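Local atomic coordinates of PHOX (PDB entry 4A9V), a protein that catalyses phosphotransfer chemistry as an alkaline phosphatase (EC 3.1.3.1), using a complex iron-calcium cofactor carried on a beta-propeller. Residues A[11-16]-A[522-527]; A[22-27]-A[558-563]; A[28-33]-A[574-579]; A[488-493]-A[509-514]; A[541-546]-A[581-586]. All blocks are in the same frame, centred on the assembly; numbering follows the deposited sequence. Where two conformers were deposited one is given.

The five contacts gather on two neighbouring propeller sheets and the terminal segments that bind them. Interactions 1 and 4 share one sheet, their centres about 8 Å apart, Arg523 NE meeting Gln510 OE1 at 2.7 Å. Interactions 3 and 5 share the next sheet, with centres about 9 Å apart; Ile576 N meets Leu545 O at 2.8 Å. The N-terminal segment connects them: Ser25 N of interaction 2 lies 2.9 Å from Val526 O of interaction 1, and Tyr30 CE2 of interaction 3 packs 3.7 Å from Phe524 CZ. Interaction 4 nears the metals: the Leu492 side chain is about 8 Å from a calcium ion, that of Asn509 about 6 Å from a lithium ion and about 4 Å from ligand Glu532.

Interaction 1: residues A[11-16]-A[522-527]; sequences LGFDSI and RRFMVG
Phe13 holds CG between its backbone N and carbonyl carbon (chi1 63°), Phe524 sends its own CG anti to the backbone N, and these torsions bring the rings together edge-to-face. Phe524 CD1 stands over the centre of the Phe13 face, the centroids 5.1 Å apart and the planes at 77°, while Phe13 CZ packs 3.8 Å from Phe524 CB. At the Phe13 edge, CE2 lies 3.4 Å from Arg523 O. The extended Arg522 chain runs antiparallel to the Phe13 side chain, its NH1 donating to Phe13 O over 2.8 Å with the oxygen in the guanidinium plane. Leu11 CB sits over one guanidinium face, toward its rim; a water links NH1 to Leu11 O, and NE is salt-bridged to Glu520. Strand 521-526 is an outermost strand of a four-stranded antiparallel sheet of the beta-propeller, and the N-terminal loop binds to it where Phe524 and Met525 form a classic beta bulge opposite Met511. Ser15 OG, also bonded to Gln472, accepts from Arg523 N at 2.9 Å, and Ile16 N donates almost straight to Arg523 O (2.9 Å, 168°). Arg523 bends at chi3, directing NH1 to Ile16 O at 2.8 Å in the carbonyl plane, while NE is held by Gln510. Ile16 CD1 sits 3.4 Å from Phe524 O, a buried carbonyl oxygen with no polar partner in the model.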
# COMPACT_ATOMS: atom_id res chain seq x y z
N LEU A 11 10.05 -4.58 -23.16
CA LEU A 11 9.94 -5.88 -22.51
C LEU A 11 11.01 -6.84 -23.04
O LEU A 11 10.94 -7.29 -24.18
CB LEU A 11 8.53 -6.46 -22.71
CG LEU A 11 7.39 -5.58 -22.17
CD1 LEU A 11 6.05 -6.22 -22.47
CD2 LEU A 11 7.54 -5.31 -20.68
N GLY A 12 12.04 -7.06 -22.23
CA GLY A 12 13.26 -7.71 -22.71
C GLY A 12 13.36 -9.19 -22.37
O GLY A 12 14.34 -9.84 -22.73
N PHE A 13 12.33 -9.74 -21.72
CA PHE A 13 12.32 -11.13 -21.28
C PHE A 13 11.07 -11.83 -21.82
O PHE A 13 10.08 -11.19 -22.15
CB PHE A 13 12.35 -11.21 -19.75
CG PHE A 13 11.14 -10.60 -19.10
CD1 PHE A 13 11.03 -9.23 -18.90
CD2 PHE A 13 10.03 -11.39 -18.83
CE1 PHE A 13 9.86 -8.67 -18.43
CE2 PHE A 13 8.85 -10.82 -18.37
CZ PHE A 13 8.76 -9.46 -18.20
N ASP A 14 11.13 -13.16 -21.90
CA ASP A 14 9.99 -13.97 -22.32
C ASP A 14 9.07 -14.23 -21.14
O ASP A 14 9.52 -14.58 -20.05
CB ASP A 14 10.46 -15.31 -22.88
CG ASP A 14 11.12 -15.18 -24.23
OD1 ASP A 14 11.09 -14.07 -24.79
OD2 ASP A 14 11.45 -16.23 -24.82
N SER A 15 7.77 -14.07 -21.36
CA SER A 15 6.78 -14.32 -20.34
C SER A 15 6.91 -15.73 -19.77
O SER A 15 6.99 -16.70 -20.53
CB SER A 15 5.39 -14.12 -20.94
OG SER A 15 4.40 -14.14 -19.94
N ILE A 16 6.98 -15.84 -18.45
CA ILE A 16 7.20 -17.13 -17.79
C ILE A 16 5.87 -17.81 -17.51
O ILE A 16 4.83 -17.15 -17.43
CB ILE A 16 8.02 -16.99 -16.48
CG1 ILE A 16 7.22 -16.31 -15.36
CG2 ILE A 16 9.31 -16.22 -16.75
CD1 ILE A 16 7.88 -16.45 -14.01
N ARG A 522 3.67 -9.19 -19.89
CA ARG A 522 4.38 -10.46 -19.75
C ARG A 522 4.57 -10.81 -18.28
O ARG A 522 4.91 -9.95 -17.46
CB ARG A 522 5.74 -10.39 -20.44
CG ARG A 522 5.65 -10.16 -21.94
CD ARG A 522 7.01 -10.20 -22.61
NE ARG A 522 6.87 -9.82 -24.00
CZ ARG A 522 7.85 -9.84 -24.89
NH1 ARG A 522 9.06 -10.23 -24.54
NH2 ARG A 522 7.61 -9.42 -26.12
N ARG A 523 4.38 -12.08 -17.93
CA ARG A 523 4.63 -12.54 -16.57
C ARG A 523 6.12 -12.65 -16.31
O ARG A 523 6.85 -13.24 -17.12
CB ARG A 523 3.94 -13.89 -16.32
CG ARG A 523 3.94 -14.29 -14.86
CD ARG A 523 3.27 -15.64 -14.62
NE ARG A 523 1.85 -15.62 -14.97
CZ ARG A 523 1.33 -16.20 -16.05
NH1 ARG A 523 2.09 -16.85 -16.92
NH2 ARG A 523 0.01 -16.20 -16.21
N PHE A 524 6.57 -12.08 -15.20
CA PHE A 524 7.99 -11.98 -14.87
C PHE A 524 8.40 -12.88 -13.70
O PHE A 524 9.48 -13.46 -13.74
CB PHE A 524 8.35 -10.52 -14.57
CG PHE A 524 9.78 -10.32 -14.13
CD1 PHE A 524 10.80 -10.24 -15.05
CD2 PHE A 524 10.08 -10.17 -12.79
CE1 PHE A 524 12.11 -10.08 -14.64
CE2 PHE A 524 11.39 -9.97 -12.38
CZ PHE A 524 12.40 -9.91 -13.31
N MET A 525 7.59 -12.92 -12.64
CA MET A 525 7.95 -13.65 -11.43
C MET A 525 6.70 -14.32 -10.87
O MET A 525 5.61 -13.75 -10.90
CB MET A 525 8.54 -12.70 -10.38
CG MET A 525 9.04 -13.40 -9.13
SD MET A 525 9.64 -12.24 -7.88
CE MET A 525 8.09 -11.75 -7.13
N VAL A 526 6.87 -15.52 -10.32
CA VAL A 526 5.85 -16.14 -9.50
C VAL A 526 6.41 -16.40 -8.11
O VAL A 526 7.57 -16.78 -7.96
CB VAL A 526 5.35 -17.47 -10.12
CG1 VAL A 526 4.23 -18.04 -9.26
CG2 VAL A 526 4.88 -17.27 -11.56
N GLY A 527 5.60 -16.09 -7.10
CA GLY A 527 6.00 -16.25 -5.72
C GLY A 527 5.57 -17.57 -5.12
O GLY A 527 4.92 -18.39 -5.78
O HOH W 1 11.97 -9.62 -25.67

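Interaction 2: residues A[22-27]-A[558-563]; sequences DTISLP and STFPEH
Both carboxylate oxygens of Asp22 are engaged by the facing loop, each through its syn lone pair. Ser558 OG donates to Asp22 OD1 at 2.6 Å, and Thr559 N donates to Asp22 OD2 at 2.9 Å in a nearly straight bond (164°); a water also donates to OD2. With CG anti to the backbone N (chi1 -164°), the carboxylate extends to these two donors. Alongside, Ile24 CG1 packs obliquely on Phe560 CE2 at 3.8 Å. With an alanine in place of Asp22, the Ser558 hydroxyl and the N-H of Thr559 are likely to be left without their acceptors and the two loops to be less firmly joined. Behind this first shell, Ser558 OG accepts from Phe560 N at 3.0 Å, an ST turn that fixes the hydroxyl, and the Thr559 hydroxyl is hydrogen-bonded to His563 ND1. Asp22 OD1 has a further donor in Ile529 N. Pro561, which follows a cis peptide, lays its CB over the centre of one face of the Phe560 ring. The contact thus ties the loop before strand 30-37 to the one between strands 544-550 and 572-578, with Ile24 resting on Met525 of strand 521-526 and Phe560 on Met574 of strand 572-578.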
# COMPACT_ATOMS: atom_id res chain seq x y z
N ASP A 22 6.49 -23.68 -4.05
CA ASP A 22 6.82 -22.87 -2.88
C ASP A 22 8.20 -22.23 -3.06
O ASP A 22 9.08 -22.35 -2.20
CB ASP A 22 6.78 -23.74 -1.62
CG ASP A 22 6.74 -22.92 -0.34
OD1 ASP A 22 6.16 -21.82 -0.36
OD2 ASP A 22 7.21 -23.43 0.70
N THR A 23 8.35 -21.52 -4.18
CA THR A 23 9.63 -20.97 -4.61
C THR A 23 9.38 -19.64 -5.34
O THR A 23 8.25 -19.35 -5.74
CB THR A 23 10.36 -21.92 -5.59
OG1 THR A 23 9.59 -22.04 -6.79
CG2 THR A 23 10.56 -23.29 -4.96
N ILE A 24 10.45 -18.91 -5.62
CA ILE A 24 10.43 -17.83 -6.61
C ILE A 24 10.79 -18.39 -7.98
O ILE A 24 11.81 -19.04 -8.14
CB ILE A 24 11.48 -16.75 -6.25
CG1 ILE A 24 11.19 -16.13 -4.88
CG2 ILE A 24 11.55 -15.69 -7.34
CD1 ILE A 24 10.04 -15.16 -4.87
N SER A 25 9.96 -18.12 -8.97
CA SER A 25 10.24 -18.44 -10.36
C SER A 25 10.47 -17.16 -11.14
O SER A 25 9.70 -16.20 -10.98
CB SER A 25 9.06 -19.22 -10.96
OG SER A 25 8.78 -20.38 -10.20
N LEU A 26 11.46 -17.17 -12.02
CA LEU A 26 11.88 -15.98 -12.78
C LEU A 26 12.17 -16.39 -14.22
O LEU A 26 12.28 -17.58 -14.51
CB LEU A 26 13.12 -15.37 -12.14
CG LEU A 26 12.89 -14.65 -10.82
CD1 LEU A 26 14.19 -14.53 -10.05
CD2 LEU A 26 12.27 -13.28 -11.05
N PRO A 27 12.44 -15.42 -15.10
CA PRO A 27 12.86 -15.79 -16.44
C PRO A 27 14.29 -16.29 -16.45
O PRO A 27 15.05 -16.08 -15.50
CB PRO A 27 12.72 -14.48 -17.24
CG PRO A 27 11.95 -13.54 -16.35
CD PRO A 27 12.30 -13.97 -14.96
N SER A 558 3.61 -23.34 3.45
CA SER A 558 4.91 -22.84 2.99
C SER A 558 5.98 -22.99 4.06
O SER A 558 5.71 -22.86 5.26
CB SER A 558 4.79 -21.36 2.58
OG SER A 558 6.02 -20.85 2.10
N THR A 559 7.22 -23.15 3.61
CA THR A 559 8.39 -23.02 4.48
C THR A 559 9.38 -22.00 3.91
O THR A 559 10.54 -21.93 4.32
CB THR A 559 9.08 -24.39 4.68
OG1 THR A 559 9.37 -24.97 3.40
CG2 THR A 559 8.18 -25.34 5.46
N PHE A 560 8.90 -21.15 3.00
CA PHE A 560 9.73 -20.15 2.34
C PHE A 560 10.16 -19.06 3.34
O PHE A 560 9.32 -18.59 4.11
CB PHE A 560 8.91 -19.52 1.21
CG PHE A 560 9.63 -18.46 0.43
CD1 PHE A 560 9.62 -17.14 0.85
CD2 PHE A 560 10.31 -18.79 -0.72
CE1 PHE A 560 10.29 -16.17 0.12
CE2 PHE A 560 11.00 -17.83 -1.44
CZ PHE A 560 10.96 -16.52 -1.03
N PRO A 561 11.42 -18.59 3.26
CA PRO A 561 12.44 -18.90 2.28
C PRO A 561 13.44 -19.98 2.70
O PRO A 561 14.23 -20.42 1.88
CB PRO A 561 13.17 -17.57 2.12
CG PRO A 561 13.09 -16.95 3.47
CD PRO A 561 11.75 -17.35 4.01
N GLU A 562 13.51 -20.29 3.99
CA GLU A 562 14.61 -21.13 4.49
C GLU A 562 14.41 -22.61 4.18
O GLU A 562 15.38 -23.37 4.13
CB GLU A 562 14.82 -20.92 5.99
CG GLU A 562 15.29 -19.52 6.35
CD GLU A 562 15.21 -19.25 7.84
OE1 GLU A 562 14.12 -18.87 8.32
OE2 GLU A 562 16.24 -19.42 8.53
N HIS A 563 13.15 -23.03 4.05
CA HIS A 563 12.81 -24.42 3.77
C HIS A 563 13.50 -25.38 4.70
O HIS A 563 13.95 -26.46 4.29
CB HIS A 563 13.11 -24.76 2.32
CG HIS A 563 12.31 -23.96 1.33
ND1 HIS A 563 10.97 -23.83 1.42
CD2 HIS A 563 12.72 -23.15 0.28
CE1 HIS A 563 10.54 -23.05 0.41
NE2 HIS A 563 11.60 -22.62 -0.27
O HOH W 2 7.45 -26.28 1.06

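Interaction 3: residues A[28-33]-A[574-579]; sequences KGYKSS and MAITRE
Tyr30 to Ser33 pair with Ala575 to Arg578 as antiparallel strands at the edge of a four-stranded beta-propeller sheet: the N-terminal strand 30-37 completes a blade whose other three strands come from near the C-terminus, the velcro closure. The short axes run 155° apart and approach to 4.7 Å. Lys31 with Thr577 and Ser33 with Ala575 are hydrogen-bonded pairs, exemplified by Ala575 N to Ser33 O at 2.8 Å. Just beyond, Glu579 N donates to Gly29 O; the Gly29 backbone would press a CB against Lys28 O, which calls for glycine. On the sheet face that carries Tyr30, Ser32, Ile576 and Arg578, the CG of Arg578 lies over the Tyr30 ring, 3.7 Å from its centroid, in a CH-pi contact displaced toward the rim. Beyond it the Arg578 guanidinium reaches Asp580, and Tyr30 OH is bonded to Gly585 N, so both polar ends are tied to the C-terminal tail. Farther along, Ile576 CD1 packs 3.5 Å from Ser32 CB. On the other face, Lys31 places CG between its backbone N and carbonyl carbon (chi1 56°) and turns at chi4, which brings NZ across to donate to Thr577 OG1 at 2.6 Å.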
# COMPACT_ATOMS: atom_id res chain seq x y z
N LYS A 28 14.69 -16.89 -17.56
CA LYS A 28 16.06 -17.33 -17.74
C LYS A 28 17.01 -16.15 -17.56
O LYS A 28 16.75 -15.05 -18.03
CB LYS A 28 16.25 -17.96 -19.12
CG LYS A 28 15.86 -19.43 -19.19
CD LYS A 28 14.40 -19.62 -19.58
CE LYS A 28 14.25 -20.01 -21.05
NZ LYS A 28 13.87 -18.85 -21.91
N GLY A 29 18.12 -16.39 -16.86
CA GLY A 29 19.15 -15.38 -16.69
C GLY A 29 18.93 -14.46 -15.50
O GLY A 29 19.71 -13.54 -15.28
N TYR A 30 17.90 -14.75 -14.70
CA TYR A 30 17.59 -13.97 -13.50
C TYR A 30 17.81 -14.80 -12.25
O TYR A 30 17.66 -16.02 -12.26
CB TYR A 30 16.13 -13.49 -13.54
CG TYR A 30 15.93 -12.28 -14.43
CD1 TYR A 30 15.72 -12.42 -15.80
CD2 TYR A 30 16.00 -11.00 -13.91
CE1 TYR A 30 15.58 -11.30 -16.61
CE2 TYR A 30 15.82 -9.89 -14.70
CZ TYR A 30 15.60 -10.04 -16.05
OH TYR A 30 15.46 -8.91 -16.82
N LYS A 31 18.13 -14.12 -11.15
CA LYS A 31 18.30 -14.79 -9.88
C LYS A 31 17.72 -13.95 -8.76
O LYS A 31 17.42 -12.76 -8.94
CB LYS A 31 19.78 -15.08 -9.60
CG LYS A 31 20.68 -13.87 -9.64
CD LYS A 31 22.15 -14.27 -9.54
CE LYS A 31 23.07 -13.12 -9.88
NZ LYS A 31 22.94 -11.98 -8.91
N SER A 32 17.47 -14.60 -7.63
CA SER A 32 16.90 -13.95 -6.46
C SER A 32 17.67 -14.33 -5.21
O SER A 32 18.27 -15.40 -5.13
CB SER A 32 15.42 -14.32 -6.29
OG SER A 32 15.26 -15.69 -5.98
N SER A 33 17.70 -13.39 -4.27
CA SER A 33 18.33 -13.57 -2.97
C SER A 33 17.43 -12.92 -1.92
O SER A 33 16.82 -11.90 -2.19
CB SER A 33 19.70 -12.90 -2.97
OG SER A 33 20.47 -13.29 -1.85
N MET A 574 13.02 -9.55 -1.27
CA MET A 574 13.92 -10.23 -2.19
C MET A 574 14.64 -9.21 -3.06
O MET A 574 14.08 -8.18 -3.42
CB MET A 574 13.13 -11.17 -3.11
CG MET A 574 12.18 -12.11 -2.38
SD MET A 574 13.00 -13.19 -1.19
CE MET A 574 14.04 -14.17 -2.27
N ALA A 575 15.87 -9.55 -3.43
CA ALA A 575 16.63 -8.81 -4.43
C ALA A 575 16.71 -9.64 -5.71
O ALA A 575 17.18 -10.78 -5.69
CB ALA A 575 18.04 -8.53 -3.91
N ILE A 576 16.18 -9.09 -6.80
CA ILE A 576 16.16 -9.74 -8.10
C ILE A 576 17.19 -9.06 -9.00
O ILE A 576 17.21 -7.83 -9.13
CB ILE A 576 14.78 -9.60 -8.76
CG1 ILE A 576 13.64 -10.01 -7.81
CG2 ILE A 576 14.75 -10.35 -10.09
CD1 ILE A 576 13.73 -11.40 -7.24
N THR A 577 18.06 -9.87 -9.60
CA THR A 577 19.12 -9.36 -10.46
C THR A 577 19.23 -10.24 -11.71
O THR A 577 18.72 -11.36 -11.75
CB THR A 577 20.47 -9.35 -9.73
OG1 THR A 577 20.75 -10.66 -9.22
CG2 THR A 577 20.47 -8.35 -8.57
N ARG A 578 19.94 -9.73 -12.71
CA ARG A 578 20.38 -10.53 -13.85
C ARG A 578 21.75 -11.14 -13.60
O ARG A 578 22.67 -10.45 -13.15
CB ARG A 578 20.40 -9.68 -15.12
CG ARG A 578 19.02 -9.42 -15.71
CD ARG A 578 19.00 -8.26 -16.69
NE ARG A 578 19.95 -8.43 -17.78
CZ ARG A 578 19.92 -7.75 -18.92
NH1 ARG A 578 18.99 -6.84 -19.13
NH2 ARG A 578 20.85 -7.96 -19.84
N GLU A 579 21.92 -12.38 -14.02
CA GLU A 579 23.23 -13.04 -13.98
C GLU A 579 24.27 -12.25 -14.77
O GLU A 579 25.44 -12.19 -14.38
CB GLU A 579 23.12 -14.47 -14.52
CG GLU A 579 22.25 -15.37 -13.66
CD GLU A 579 21.84 -16.66 -14.36
OE1 GLU A 579 22.30 -16.90 -15.50
OE2 GLU A 579 21.06 -17.43 -13.76

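Interaction 4: residues A[488-493]-A[509-514]; sequences RLWILT and NQMLCA
Thr493 OG1 is gripped from two directions: it donates to Asn509 OD1 at 2.8 Å and accepts from Gln510 N at 3.0 Å. Asn509 OD1 takes a second bond from Gly495 N and ND2 donates to Cys531 O, which together fix the rotation of the amide. Thr493 N adds a bond to Gln510 O, closing the ladder of strands 489-493 and 510-514. These are the two inner strands of an antiparallel four-stranded propeller sheet, flanked by 478-483 and 521-526, and between them Ile491 N donates to Leu512 O and Leu512 N to Ile491 O. On one face, Cys513 holds SG anti to its backbone N (chi1 -166°), placing the sulfur over the centre of the Trp490 six-membered ring, 3.7 Å from its centroid and only 6° off the normal. Arg488 CB and CD each lie 3.6 Å from this sulfur. Met511 CG approaches the ring at its edge, near CE3, with SD in an oblique Met-aromatic contact, while Leu492 lies side by side with Met511, its CD1 3.8 Å from SD. Trp490 NE1 is hydrogen-bonded to Asp484. The opposite face is aliphatic: Ile491 CD1 meets Ala514 CB at 4.0 Å, and Leu512 CD1 meets Thr493 CG2. Between the strands the packing is mostly apolar, while the polar side-chain bonds across the contact gather at the Thr493 end, where the Asn509 side chain is about 4 Å from that of the metal ligand Glu532. Asn509 is thus probably a second-shell residue, its amide held from one step farther out by the Thr493 hydroxyl.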
# COMPACT_ATOMS: atom_id res chain seq x y z
N ARG A 488 8.98 0.92 -17.89
CA ARG A 488 8.25 -0.32 -17.69
C ARG A 488 7.31 -0.17 -16.50
O ARG A 488 7.71 0.34 -15.46
CB ARG A 488 9.21 -1.48 -17.44
CG ARG A 488 9.89 -2.03 -18.68
CD ARG A 488 10.98 -3.05 -18.35
NE ARG A 488 12.20 -2.39 -17.89
CZ ARG A 488 13.18 -1.99 -18.68
NH1 ARG A 488 13.11 -2.17 -19.99
NH2 ARG A 488 14.24 -1.37 -18.16
N LEU A 489 6.10 -0.69 -16.64
CA LEU A 489 5.12 -0.76 -15.57
C LEU A 489 5.09 -2.16 -14.98
O LEU A 489 4.69 -3.12 -15.65
CB LEU A 489 3.73 -0.39 -16.09
CG LEU A 489 2.61 -0.46 -15.04
CD1 LEU A 489 2.84 0.53 -13.91
CD2 LEU A 489 1.27 -0.21 -15.71
N TRP A 490 5.45 -2.26 -13.72
CA TRP A 490 5.48 -3.53 -13.00
C TRP A 490 4.21 -3.68 -12.20
O TRP A 490 3.75 -2.73 -11.56
CB TRP A 490 6.71 -3.56 -12.09
CG TRP A 490 8.00 -3.45 -12.85
CD1 TRP A 490 8.66 -2.30 -13.24
CD2 TRP A 490 8.79 -4.55 -13.39
NE1 TRP A 490 9.79 -2.60 -13.95
CE2 TRP A 490 9.93 -3.95 -14.06
CE3 TRP A 490 8.67 -5.93 -13.36
CZ2 TRP A 490 10.91 -4.71 -14.67
CZ3 TRP A 490 9.66 -6.69 -13.99
CH2 TRP A 490 10.76 -6.09 -14.61
N ILE A 491 3.57 -4.84 -12.34
CA ILE A 491 2.25 -5.12 -11.79
C ILE A 491 2.36 -6.31 -10.83
O ILE A 491 2.88 -7.36 -11.20
CB ILE A 491 1.26 -5.53 -12.92
CG1 ILE A 491 1.11 -4.41 -13.95
CG2 ILE A 491 -0.08 -5.92 -12.33
CD1 ILE A 491 0.48 -4.86 -15.25
N LEU A 492 1.93 -6.11 -9.59
CA LEU A 492 2.10 -7.11 -8.54
C LEU A 492 0.70 -7.59 -8.13
O LEU A 492 -0.22 -6.78 -8.09
CB LEU A 492 2.81 -6.48 -7.34
CG LEU A 492 4.29 -6.12 -7.53
CD1 LEU A 492 4.55 -4.98 -8.51
CD2 LEU A 492 4.91 -5.78 -6.19
N THR A 493 0.54 -8.87 -7.84
CA THR A 493 -0.79 -9.39 -7.56
C THR A 493 -1.02 -9.87 -6.14
O THR A 493 -0.12 -10.39 -5.47
CB THR A 493 -1.24 -10.49 -8.56
OG1 THR A 493 -0.61 -11.75 -8.26
CG2 THR A 493 -0.93 -10.11 -9.97
N ASN A 509 0.45 -16.07 -6.66
CA ASN A 509 0.62 -14.64 -6.91
C ASN A 509 1.96 -14.34 -7.54
O ASN A 509 2.89 -15.15 -7.51
CB ASN A 509 0.41 -13.86 -5.61
CG ASN A 509 -1.05 -13.63 -5.32
OD1 ASN A 509 -1.79 -13.16 -6.19
ND2 ASN A 509 -1.50 -14.01 -4.13
N GLN A 510 2.03 -13.20 -8.21
CA GLN A 510 3.00 -13.01 -9.26
C GLN A 510 3.26 -11.55 -9.54
O GLN A 510 2.60 -10.65 -9.00
CB GLN A 510 2.50 -13.72 -10.50
CG GLN A 510 1.17 -13.20 -10.99
CD GLN A 510 0.55 -14.12 -12.03
OE1 GLN A 510 0.65 -13.87 -13.24
NE2 GLN A 510 -0.11 -15.17 -11.56
N MET A 511 4.29 -11.31 -10.34
CA MET A 511 4.60 -9.98 -10.83
C MET A 511 4.72 -10.05 -12.34
O MET A 511 5.33 -10.97 -12.89
CB MET A 511 5.90 -9.46 -10.19
CG MET A 511 6.27 -8.04 -10.63
SD MET A 511 7.47 -7.24 -9.55
CE MET A 511 8.91 -8.27 -9.83
N LEU A 512 4.14 -9.05 -12.99
CA LEU A 512 4.16 -8.93 -14.44
C LEU A 512 4.75 -7.58 -14.83
O LEU A 512 4.95 -6.71 -13.99
CB LEU A 512 2.74 -9.09 -15.02
CG LEU A 512 1.98 -10.33 -14.54
CD1 LEU A 512 1.01 -10.01 -13.41
CD2 LEU A 512 1.27 -11.03 -15.69
N CYS A 513 5.08 -7.46 -16.11
CA CYS A 513 5.64 -6.23 -16.64
C CYS A 513 4.87 -5.85 -17.89
O CYS A 513 4.57 -6.70 -18.73
CB CYS A 513 7.12 -6.43 -16.97
SG CYS A 513 8.03 -4.89 -17.25
N ALA A 514 4.57 -4.56 -18.02
CA ALA A 514 3.73 -4.06 -19.10
C ALA A 514 4.39 -2.90 -19.83
O ALA A 514 5.11 -2.09 -19.22
CB ALA A 514 2.38 -3.64 -18.55

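Interaction 5: residues A[541-546]-A[581-586]; sequences DQKTLF and GGIVGA
Val584 N donates to Gln542 O at 3.0 Å, in the carbonyl plane and fairly straight (159°), at the second position of a type II beta turn from Ile583 to Ala586 in which Gly585 takes the positive phi. Val584 directs CG1 anti to its backbone N (chi1 171°), and the two methyl groups part: CG1 packs 3.8 Å from Leu545 CD1, the side chains crossing at about a right angle, while CG2 comes 3.5 Å from Lys543 O. With an alanine here both methyls go, and a gap would probably open between the turn and Leu545 CD1 and beside Lys543 O. Ile583 lays CG2 against Gln542 CB at 3.9 Å. Lys543, extended beyond CG, runs past the glycine carbonyls, its CD 3.2 Å from Gly581 O. The contact holds the tail that follows strand 572-578 to the residues leading into strand 544-550, in the blade that closes the propeller. There, in an Asx turn, Asp541 OD1 accepts from Lys543 N at 3.0 Å; OD1 is also bonded to Ser539 OG, OD2 is salt-bridged to Arg126, and the side chain lies about 3 Å from a bound sodium ion. One water donates to both Lys543 O and Gly582 O, another links Lys543 NZ to Gly581 O. With one direct hydrogen bond, the join rests on water at the lysine and probably on Val584 for its register.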
# COMPACT_ATOMS: atom_id res chain seq x y z
N ASP A 541 20.75 2.34 -10.19
CA ASP A 541 21.24 1.88 -11.48
C ASP A 541 20.32 0.87 -12.18
O ASP A 541 20.60 0.49 -13.32
CB ASP A 541 22.67 1.32 -11.37
CG ASP A 541 22.76 0.00 -10.60
OD1 ASP A 541 21.72 -0.58 -10.22
OD2 ASP A 541 23.90 -0.46 -10.35
N GLN A 542 19.20 0.54 -11.55
CA GLN A 542 18.14 -0.28 -12.16
C GLN A 542 18.56 -1.72 -12.39
O GLN A 542 17.84 -2.49 -13.04
CB GLN A 542 17.65 0.35 -13.47
CG GLN A 542 17.35 1.84 -13.38
CD GLN A 542 16.08 2.14 -12.61
OE1 GLN A 542 14.99 2.07 -13.17
NE2 GLN A 542 16.22 2.57 -11.36
N LYS A 543 19.67 -2.13 -11.78
CA LYS A 543 20.18 -3.49 -11.91
C LYS A 543 19.70 -4.43 -10.80
O LYS A 543 19.89 -5.64 -10.88
CB LYS A 543 21.70 -3.48 -12.01
CG LYS A 543 22.20 -2.78 -13.26
CD LYS A 543 23.70 -2.66 -13.25
CE LYS A 543 24.20 -2.02 -14.53
NZ LYS A 543 25.68 -1.79 -14.48
N THR A 544 19.09 -3.87 -9.76
CA THR A 544 18.44 -4.66 -8.73
C THR A 544 17.01 -4.19 -8.55
O THR A 544 16.74 -3.00 -8.42
CB THR A 544 19.18 -4.57 -7.38
OG1 THR A 544 20.55 -4.97 -7.55
CG2 THR A 544 18.54 -5.48 -6.34
N LEU A 545 16.09 -5.15 -8.61
CA LEU A 545 14.68 -4.91 -8.31
C LEU A 545 14.39 -5.59 -6.98
O LEU A 545 14.61 -6.79 -6.83
CB LEU A 545 13.82 -5.51 -9.44
CG LEU A 545 12.30 -5.24 -9.42
CD1 LEU A 545 11.67 -5.66 -10.75
CD2 LEU A 545 11.60 -5.97 -8.28
N PHE A 546 14.00 -4.79 -5.99
CA PHE A 546 13.61 -5.31 -4.68
C PHE A 546 12.09 -5.50 -4.65
O PHE A 546 11.35 -4.61 -5.06
CB PHE A 546 14.02 -4.34 -3.57
CG PHE A 546 15.50 -4.05 -3.54
CD1 PHE A 546 16.36 -4.91 -2.87
CD2 PHE A 546 16.03 -2.92 -4.15
CE1 PHE A 546 17.71 -4.63 -2.79
CE2 PHE A 546 17.38 -2.64 -4.07
CZ PHE A 546 18.23 -3.50 -3.40
N GLY A 581 24.37 -9.02 -15.13
CA GLY A 581 24.65 -7.73 -14.52
C GLY A 581 23.89 -6.56 -15.14
O GLY A 581 24.12 -5.41 -14.79
N GLY A 582 22.97 -6.86 -16.05
CA GLY A 582 22.24 -5.82 -16.77
C GLY A 582 21.00 -5.31 -16.05
O GLY A 582 20.70 -5.70 -14.92
N ILE A 583 20.30 -4.41 -16.72
CA ILE A 583 19.15 -3.73 -16.14
C ILE A 583 17.92 -4.66 -16.12
O ILE A 583 17.62 -5.33 -17.10
CB ILE A 583 18.84 -2.44 -16.94
CG1 ILE A 583 19.91 -1.38 -16.64
CG2 ILE A 583 17.45 -1.92 -16.62
CD1 ILE A 583 19.84 -0.16 -17.54
N VAL A 584 17.28 -4.75 -14.97
CA VAL A 584 16.16 -5.66 -14.81
C VAL A 584 15.01 -5.28 -15.74
O VAL A 584 14.56 -4.14 -15.76
CB VAL A 584 15.70 -5.70 -13.34
CG1 VAL A 584 14.41 -6.48 -13.19
CG2 VAL A 584 16.81 -6.30 -12.46
N GLY A 585 14.53 -6.26 -16.49
CA GLY A 585 13.41 -6.07 -17.42
C GLY A 585 13.84 -5.79 -18.85
O GLY A 585 13.03 -5.89 -19.77
N ALA A 586 15.08 -5.35 -19.02
CA ALA A 586 15.57 -4.88 -20.30
C ALA A 586 16.08 -6.03 -21.16
O ALA A 586 16.24 -7.16 -20.71
CB ALA A 586 16.67 -3.84 -20.10
O HOH W 3 21.23 -7.13 -12.64
O HOH W 4 26.56 -4.61 -13.91